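PDB 3EEY: putative rRNA methylase from Clostridium thermocellum ATCC 27405, which binds S-adenosylmethionine in a Rossmann-like domain and probably acts as a methyltransferase, with ribosomal RNA its presumed substrate. Local coordinates for residues N7-S12 / M98-Y103; R169-N174 / P179-C184. One frame throughout, in Å; residues are numbered along the deposited sequence.

Contact 1 (N7-S12 / M98-Y103); sequences NSLGQS and MFNLGY. With SAM (S-adenosylmethionine), chain K.
Leu-9 and Asn-100 meet where the N-terminal helix 8-19 lies against the C-terminal end of strand 94-101, the fourth strand in the order 3-2-1-4-5-7-6 that marks the Rossmann-like fold of class I methyltransferases. The touch is slight: Leu-9 CD1 stands 3.7 Å from Asn-100 ND2, the two side chains crossing at about a right angle. Leu-9 gets there by its torsion: its CB leaves the helix obliquely, and with CG anti to the backbone N (chi1 -176°) the CD1 methyl comes up to the amide nitrogen. One helical turn on, the hydroxyl of Ser-12 faces the thioether end of Met-98, OG to CE 4.2 Å, a loose apolar-to-polar contact. The Met-98 chain runs out extended and then bends at its last torsion, chi3 86°, which presents CE to the helix; the same side chain also packs on Phe-39 and Leu-40 of helix 35-44.

Asn-100 works in two directions. While ND2 looks to Leu-9, its CB lies 3.7 Å from the amino N of S-adenosylmethionine and its OD1 3.6 Å from the methyl carbon CE. The backbone continues this lining, with Tyr-103 O at 3.3 Å from the same CE and Asn-100 O at 3.4 Å from it, so that three oxygens lie close to the methyl carbon, an environment that would suit its partial positive charge. Gly-102, beside the cofactor, takes backbone angles suited to glycine.

The helix start is fixed from within. Asn-7 is its N-cap, OD1 accepting from Gly-10 N. Ser-12 OG is turned back onto its own helix, donating to Leu-9 O at 2.6 Å, with the donor tilted 31° from the carbonyl plane.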
loop_
_atom_site.group_PDB
_atom_site.type_symbol
_atom_site.label_atom_id
_atom_site.label_comp_id
_atom_site.label_asym_id
_atom_site.label_seq_id
_atom_site.Cartn_x
_atom_site.Cartn_y
_atom_site.Cartn_z
ATOM N N ASN A 7 -0.899 7.363 7.025
ATOM C CA ASN A 7 -0.267 6.278 7.777
ATOM C C ASN A 7 -1.117 5.006 7.734
ATOM O O ASN A 7 -2.235 5.027 7.213
ATOM C CB ASN A 7 0.050 6.708 9.218
ATOM C CG ASN A 7 -1.194 7.036 10.042
ATOM O OD1 ASN A 7 -2.332 6.932 9.581
ATOM N ND2 ASN A 7 -0.970 7.443 11.278
ATOM N N SER A 8 -0.591 3.920 8.286
ATOM C CA SER A 8 -1.256 2.615 8.265
ATOM C C SER A 8 -2.669 2.654 8.838
ATOM O O SER A 8 -3.609 2.163 8.210
ATOM C CB SER A 8 -0.407 1.581 8.988
ATOM O OG SER A 8 0.803 1.371 8.286
ATOM N N LEU A 9 -2.818 3.283 10.003
ATOM C CA LEU A 9 -4.122 3.474 10.627
ATOM C C LEU A 9 -5.140 4.174 9.723
ATOM O O LEU A 9 -6.270 3.716 9.597
ATOM C CB LEU A 9 -3.977 4.236 11.948
ATOM C CG LEU A 9 -5.237 4.453 12.797
ATOM C CD1 LEU A 9 -5.884 3.139 13.254
ATOM C CD2 LEU A 9 -4.916 5.328 13.994
ATOM N N GLY A 10 -4.732 5.271 9.092
ATOM C CA GLY A 10 -5.580 5.994 8.153
ATOM C C GLY A 10 -5.897 5.219 6.887
ATOM O O GLY A 10 -7.006 5.308 6.365
ATOM N N GLN A 11 -4.917 4.462 6.400
ATOM C CA GLN A 11 -5.060 3.629 5.209
ATOM C C GLN A 11 -5.984 2.420 5.398
ATOM O O GLN A 11 -6.702 2.046 4.463
ATOM C CB GLN A 11 -3.692 3.173 4.714
ATOM C CG GLN A 11 -2.915 4.244 3.980
ATOM C CD GLN A 11 -1.762 3.684 3.205
ATOM O OE1 GLN A 11 -1.927 2.784 2.373
ATOM N NE2 GLN A 11 -0.577 4.212 3.464
ATOM N N SER A 12 -5.969 1.826 6.598
ATOM C CA SER A 12 -6.905 0.748 6.951
ATOM C C SER A 12 -8.371 1.164 6.774
ATOM O O SER A 12 -9.166 0.422 6.203
ATOM C CB SER A 12 -6.656 0.234 8.369
ATOM O OG SER A 12 -7.004 1.190 9.358
ATOM N N MET A 98 -11.512 -6.034 10.957
ATOM C CA MET A 98 -10.442 -5.115 11.305
ATOM C C MET A 98 -9.670 -5.623 12.525
ATOM O O MET A 98 -10.259 -5.932 13.562
ATOM C CB MET A 98 -10.973 -3.690 11.538
ATOM C CG MET A 98 -11.656 -3.028 10.332
ATOM S SD MET A 98 -12.205 -1.317 10.634
ATOM C CE MET A 98 -10.766 -0.355 10.276
ATOM N N PHE A 99 -8.352 -5.728 12.380
ATOM C CA PHE A 99 -7.449 -6.021 13.502
ATOM C C PHE A 99 -6.577 -4.817 13.783
ATOM O O PHE A 99 -6.002 -4.211 12.866
ATOM C CB PHE A 99 -6.537 -7.206 13.182
ATOM C CG PHE A 99 -7.220 -8.528 13.234
ATOM C CD1 PHE A 99 -7.220 -9.277 14.403
ATOM C CD2 PHE A 99 -7.859 -9.033 12.117
ATOM C CE1 PHE A 99 -7.846 -10.504 14.448
ATOM C CE2 PHE A 99 -8.484 -10.263 12.151
ATOM C CZ PHE A 99 -8.489 -10.997 13.311
ATOM N N ASN A 100 -6.473 -4.476 15.056
ATOM C CA ASN A 100 -5.580 -3.424 15.507
ATOM C C ASN A 100 -4.738 -3.994 16.645
ATOM O O ASN A 100 -5.220 -4.145 17.762
ATOM C CB ASN A 100 -6.418 -2.232 15.959
ATOM C CG ASN A 100 -5.731 -0.917 15.732
ATOM O OD1 ASN A 100 -4.914 -0.493 16.542
ATOM N ND2 ASN A 100 -6.063 -0.253 14.629
ATOM N N LEU A 101 -3.487 -4.335 16.354
ATOM C CA LEU A 101 -2.687 -5.175 17.248
ATOM C C LEU A 101 -1.831 -4.400 18.239
ATOM O O LEU A 101 -1.069 -3.525 17.855
ATOM C CB LEU A 101 -1.790 -6.114 16.433
ATOM C CG LEU A 101 -2.433 -7.060 15.421
ATOM C CD1 LEU A 101 -1.361 -8.003 14.898
ATOM C CD2 LEU A 101 -3.559 -7.834 16.071
ATOM N N GLY A 102 -1.942 -4.764 19.514
ATOM C CA GLY A 102 -1.182 -4.135 20.597
ATOM C C GLY A 102 -1.994 -4.100 21.879
ATOM O O GLY A 102 -2.854 -4.954 22.091
ATOM N N TYR A 103 -1.730 -3.114 22.736
ATOM C CA TYR A 103 -2.501 -2.930 23.981
ATOM C C TYR A 103 -3.540 -1.805 23.876
ATOM O O TYR A 103 -3.492 -1.002 22.941
ATOM C CB TYR A 103 -1.574 -2.683 25.188
ATOM C CG TYR A 103 -0.521 -1.614 24.981
ATOM C CD1 TYR A 103 0.819 -1.961 24.815
ATOM C CD2 TYR A 103 -0.859 -0.256 24.951
ATOM C CE1 TYR A 103 1.798 -0.987 24.623
ATOM C CE2 TYR A 103 0.113 0.728 24.749
ATOM C CZ TYR A 103 1.441 0.355 24.593
ATOM O OH TYR A 103 2.414 1.314 24.401
HETATM N N SAM K . -9.302 -0.476 17.467
HETATM C CA SAM K . -9.032 -0.116 18.895
HETATM C C SAM K . -9.483 1.309 19.225
HETATM O O SAM K . -9.055 1.923 20.209
HETATM O OXT SAM K . -10.309 1.876 18.510
HETATM C CB SAM K . -7.568 -0.359 19.241
HETATM C CG SAM K . -7.294 -1.807 19.635
HETATM S SD SAM K . -5.994 -1.988 20.886
HETATM C CE SAM K . -4.525 -1.611 19.890
HETATM C "C5'" SAM K . -5.946 -3.794 21.048
HETATM C "C4'" SAM K . -7.194 -4.305 21.773
HETATM O "O4'" SAM K . -7.368 -5.696 21.574
HETATM C "C3'" SAM K . -7.129 -4.073 23.281
HETATM O "O3'" SAM K . -8.310 -3.420 23.684
HETATM C "C2'" SAM K . -7.039 -5.461 23.885
HETATM O "O2'" SAM K . -7.696 -5.568 25.134
HETATM C "C1'" SAM K . -7.711 -6.302 22.805
HETATM N N9 SAM K . -7.318 -7.724 22.825
HETATM C C8 SAM K . -6.171 -8.294 23.325
HETATM N N7 SAM K . -6.242 -9.634 23.131
HETATM C C5 SAM K . -7.418 -9.918 22.518
HETATM C C6 SAM K . -8.010 -11.102 22.091
HETATM N N6 SAM K . -7.411 -12.281 22.240
HETATM N N1 SAM K . -9.252 -11.047 21.500
HETATM C C2 SAM K . -9.921 -9.855 21.323
HETATM N N3 SAM K . -9.324 -8.691 21.738
HETATM C C4 SAM K . -8.101 -8.723 22.327
#

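Contact 2 (R169-N174 / P179-C184); sequences RTDFIN and PPILVC
Arg-169 and Thr-170, each with 57 Å² buried here, meet Leu-182 and its neighbours across two antiparallel strands. Thr-170 and Leu-182 form a hydrogen-bonded pair: Thr-170 N gives to Leu-182 O at 2.7 Å, and Leu-182 N returns a bond to Thr-170 O at 3.1 Å. Their side chains share one face, CB to CB 4.1 Å. Thr-170 holds OG1 beside its backbone N (chi1 -60°), where it hydrogen-bonds a water that in turn donates to Leu-182 O; that carbonyl therefore has both a backbone and a water partner.

On the other face the aliphatic part of Arg-169 lies obliquely across Ile-181, CG to CG2 3.7 Å, before the chain bends at chi3. Its guanidinium goes to the second subunit, where NH2 makes a salt bridge with Asp-171 of that chain. Reciprocally, Asp-171 OD2 takes Arg-169 of the second subunit, while its OD1 rests against Ile-181 CG1. Beyond the paired residues the strands spread, and a second water spans the gap, accepting from Phe-172 N and probably donating to Pro-180 O. Strand 169-172 also pairs antiparallel with a strand of the second subunit, making this a beta hairpin at the sheet edge through which the dimer builds one continuous sheet.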
loop_
_atom_site.group_PDB
_atom_site.type_symbol
_atom_site.label_atom_id
_atom_site.label_comp_id
_atom_site.label_asym_id
_atom_site.label_seq_id
_atom_site.Cartn_x
_atom_site.Cartn_y
_atom_site.Cartn_z
ATOM N N ARG A 169 1.455 -5.983 2.264
ATOM C CA ARG A 169 2.041 -5.227 3.352
ATOM C C ARG A 169 2.408 -3.802 2.915
ATOM O O ARG A 169 2.976 -3.601 1.853
ATOM C CB ARG A 169 3.267 -5.940 3.893
ATOM C CG ARG A 169 3.809 -5.295 5.163
ATOM C CD ARG A 169 5.211 -5.754 5.487
ATOM N NE ARG A 169 6.111 -5.754 4.331
ATOM C CZ ARG A 169 7.251 -6.444 4.279
ATOM N NH1 ARG A 169 7.633 -7.180 5.317
ATOM N NH2 ARG A 169 8.013 -6.402 3.198
ATOM N N THR A 170 2.060 -2.826 3.746
ATOM C CA THR A 170 2.397 -1.437 3.518
ATOM C C THR A 170 3.270 -0.977 4.688
ATOM O O THR A 170 2.955 -1.242 5.841
ATOM C CB THR A 170 1.119 -0.571 3.362
ATOM O OG1 THR A 170 0.351 -1.059 2.253
ATOM C CG2 THR A 170 1.462 0.883 3.106
ATOM N N ASP A 171 4.365 -0.294 4.372
ATOM C CA ASP A 171 5.452 -0.080 5.302
ATOM C C ASP A 171 6.116 1.261 4.998
ATOM O O ASP A 171 6.391 1.567 3.845
ATOM C CB ASP A 171 6.468 -1.215 5.130
ATOM C CG ASP A 171 7.347 -1.417 6.345
ATOM O OD1 ASP A 171 7.195 -0.677 7.347
ATOM O OD2 ASP A 171 8.198 -2.331 6.292
ATOM N N PHE A 172 6.367 2.050 6.040
ATOM C CA PHE A 172 7.078 3.317 5.911
ATOM C C PHE A 172 8.518 3.134 6.332
ATOM O O PHE A 172 8.829 3.072 7.513
ATOM C CB PHE A 172 6.369 4.416 6.697
ATOM C CG PHE A 172 4.952 4.631 6.242
ATOM C CD1 PHE A 172 4.674 5.435 5.136
ATOM C CD2 PHE A 172 3.897 3.980 6.883
ATOM C CE1 PHE A 172 3.352 5.616 4.686
ATOM C CE2 PHE A 172 2.575 4.141 6.432
ATOM C CZ PHE A 172 2.311 4.957 5.342
ATOM N N ILE A 173 9.390 3.036 5.334
ATOM C CA ILE A 173 10.720 2.469 5.523
ATOM C C ILE A 173 11.780 3.495 5.924
ATOM O O ILE A 173 12.867 3.112 6.339
ATOM C CB ILE A 173 11.176 1.636 4.279
ATOM C CG1 ILE A 173 11.289 2.520 3.034
ATOM C CG2 ILE A 173 10.209 0.492 4.025
ATOM C CD1 ILE A 173 11.846 1.825 1.794
ATOM N N ASN A 174 11.457 4.783 5.799
ATOM C CA ASN A 174 12.367 5.853 6.194
ATOM C C ASN A 174 12.035 6.475 7.553
ATOM O O ASN A 174 12.703 7.414 7.998
ATOM C CB ASN A 174 12.450 6.927 5.107
ATOM C CG ASN A 174 11.243 7.847 5.085
ATOM O OD1 ASN A 174 10.107 7.421 5.300
ATOM N ND2 ASN A 174 11.483 9.118 4.786
ATOM N N PRO A 179 7.265 2.625 12.942
ATOM C CA PRO A 179 5.998 3.087 12.388
ATOM C C PRO A 179 5.083 1.874 12.174
ATOM O O PRO A 179 5.551 0.819 11.723
ATOM C CB PRO A 179 6.409 3.726 11.052
ATOM C CG PRO A 179 7.700 3.079 10.702
ATOM C CD PRO A 179 8.383 2.830 12.001
ATOM N N PRO A 180 3.804 1.990 12.568
ATOM C CA PRO A 180 2.848 0.888 12.406
ATOM C C PRO A 180 2.739 0.367 10.970
ATOM O O PRO A 180 2.804 1.136 10.008
ATOM C CB PRO A 180 1.519 1.501 12.873
ATOM C CG PRO A 180 1.924 2.599 13.794
ATOM C CD PRO A 180 3.187 3.162 13.223
ATOM N N ILE A 181 2.599 -0.947 10.855
ATOM C CA ILE A 181 2.559 -1.649 9.576
ATOM C C ILE A 181 1.125 -2.026 9.215
ATOM O O ILE A 181 0.399 -2.494 10.070
ATOM C CB ILE A 181 3.445 -2.903 9.662
ATOM C CG1 ILE A 181 4.922 -2.495 9.659
ATOM C CG2 ILE A 181 3.159 -3.888 8.538
ATOM C CD1 ILE A 181 5.858 -3.612 10.058
ATOM N N LEU A 182 0.724 -1.818 7.956
ATOM C CA LEU A 182 -0.587 -2.262 7.473
ATOM C C LEU A 182 -0.519 -3.527 6.612
ATOM O O LEU A 182 0.169 -3.553 5.604
ATOM C CB LEU A 182 -1.276 -1.160 6.669
ATOM C CG LEU A 182 -2.633 -1.523 6.054
ATOM C CD1 LEU A 182 -3.705 -1.804 7.112
ATOM C CD2 LEU A 182 -3.092 -0.445 5.107
ATOM N N VAL A 183 -1.256 -4.560 7.010
ATOM C CA VAL A 183 -1.434 -5.738 6.172
ATOM C C VAL A 183 -2.888 -5.787 5.690
ATOM O O VAL A 183 -3.813 -5.629 6.474
ATOM C CB VAL A 183 -1.014 -7.047 6.888
ATOM C CG1 VAL A 183 -1.145 -8.225 5.968
ATOM C CG2 VAL A 183 0.434 -6.967 7.355
ATOM N N CYS A 184 -3.071 -5.951 4.385
ATOM C CA CYS A 184 -4.388 -6.107 3.792
ATOM C C CYS A 184 -4.513 -7.501 3.218
ATOM O O CYS A 184 -3.712 -7.897 2.382
ATOM C CB CYS A 184 -4.605 -5.084 2.683
ATOM S SG CYS A 184 -4.794 -3.417 3.269
HETATM O O HOH W 1 -1.255 -3.115 3.069
HETATM O O HOH W 2 5.436 0.968 8.821
#

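In the fold
From the N terminus, helix 8-19 comes first, and the chain then lays down strands 25-28, 49-53 and 76-79 before strand 94-101 returns to that helix: contact 1 closes this long loop over the cofactor-binding half. Contact 2 opens only later, after strand 133-139 and helix 148-157, and closes a short hairpin turn, so the two follow in series, neither nested nor crossed. They meet through the helix start, where Ser-8 OG probably hydrogen-bonds Pro-180 O and Gln-11 packs on Phe-172. Helix 8-19 thus bridges the cofactor side of the sheet and its dimer edge, where Gln-11 also bonds Gln-168 of the second subunit.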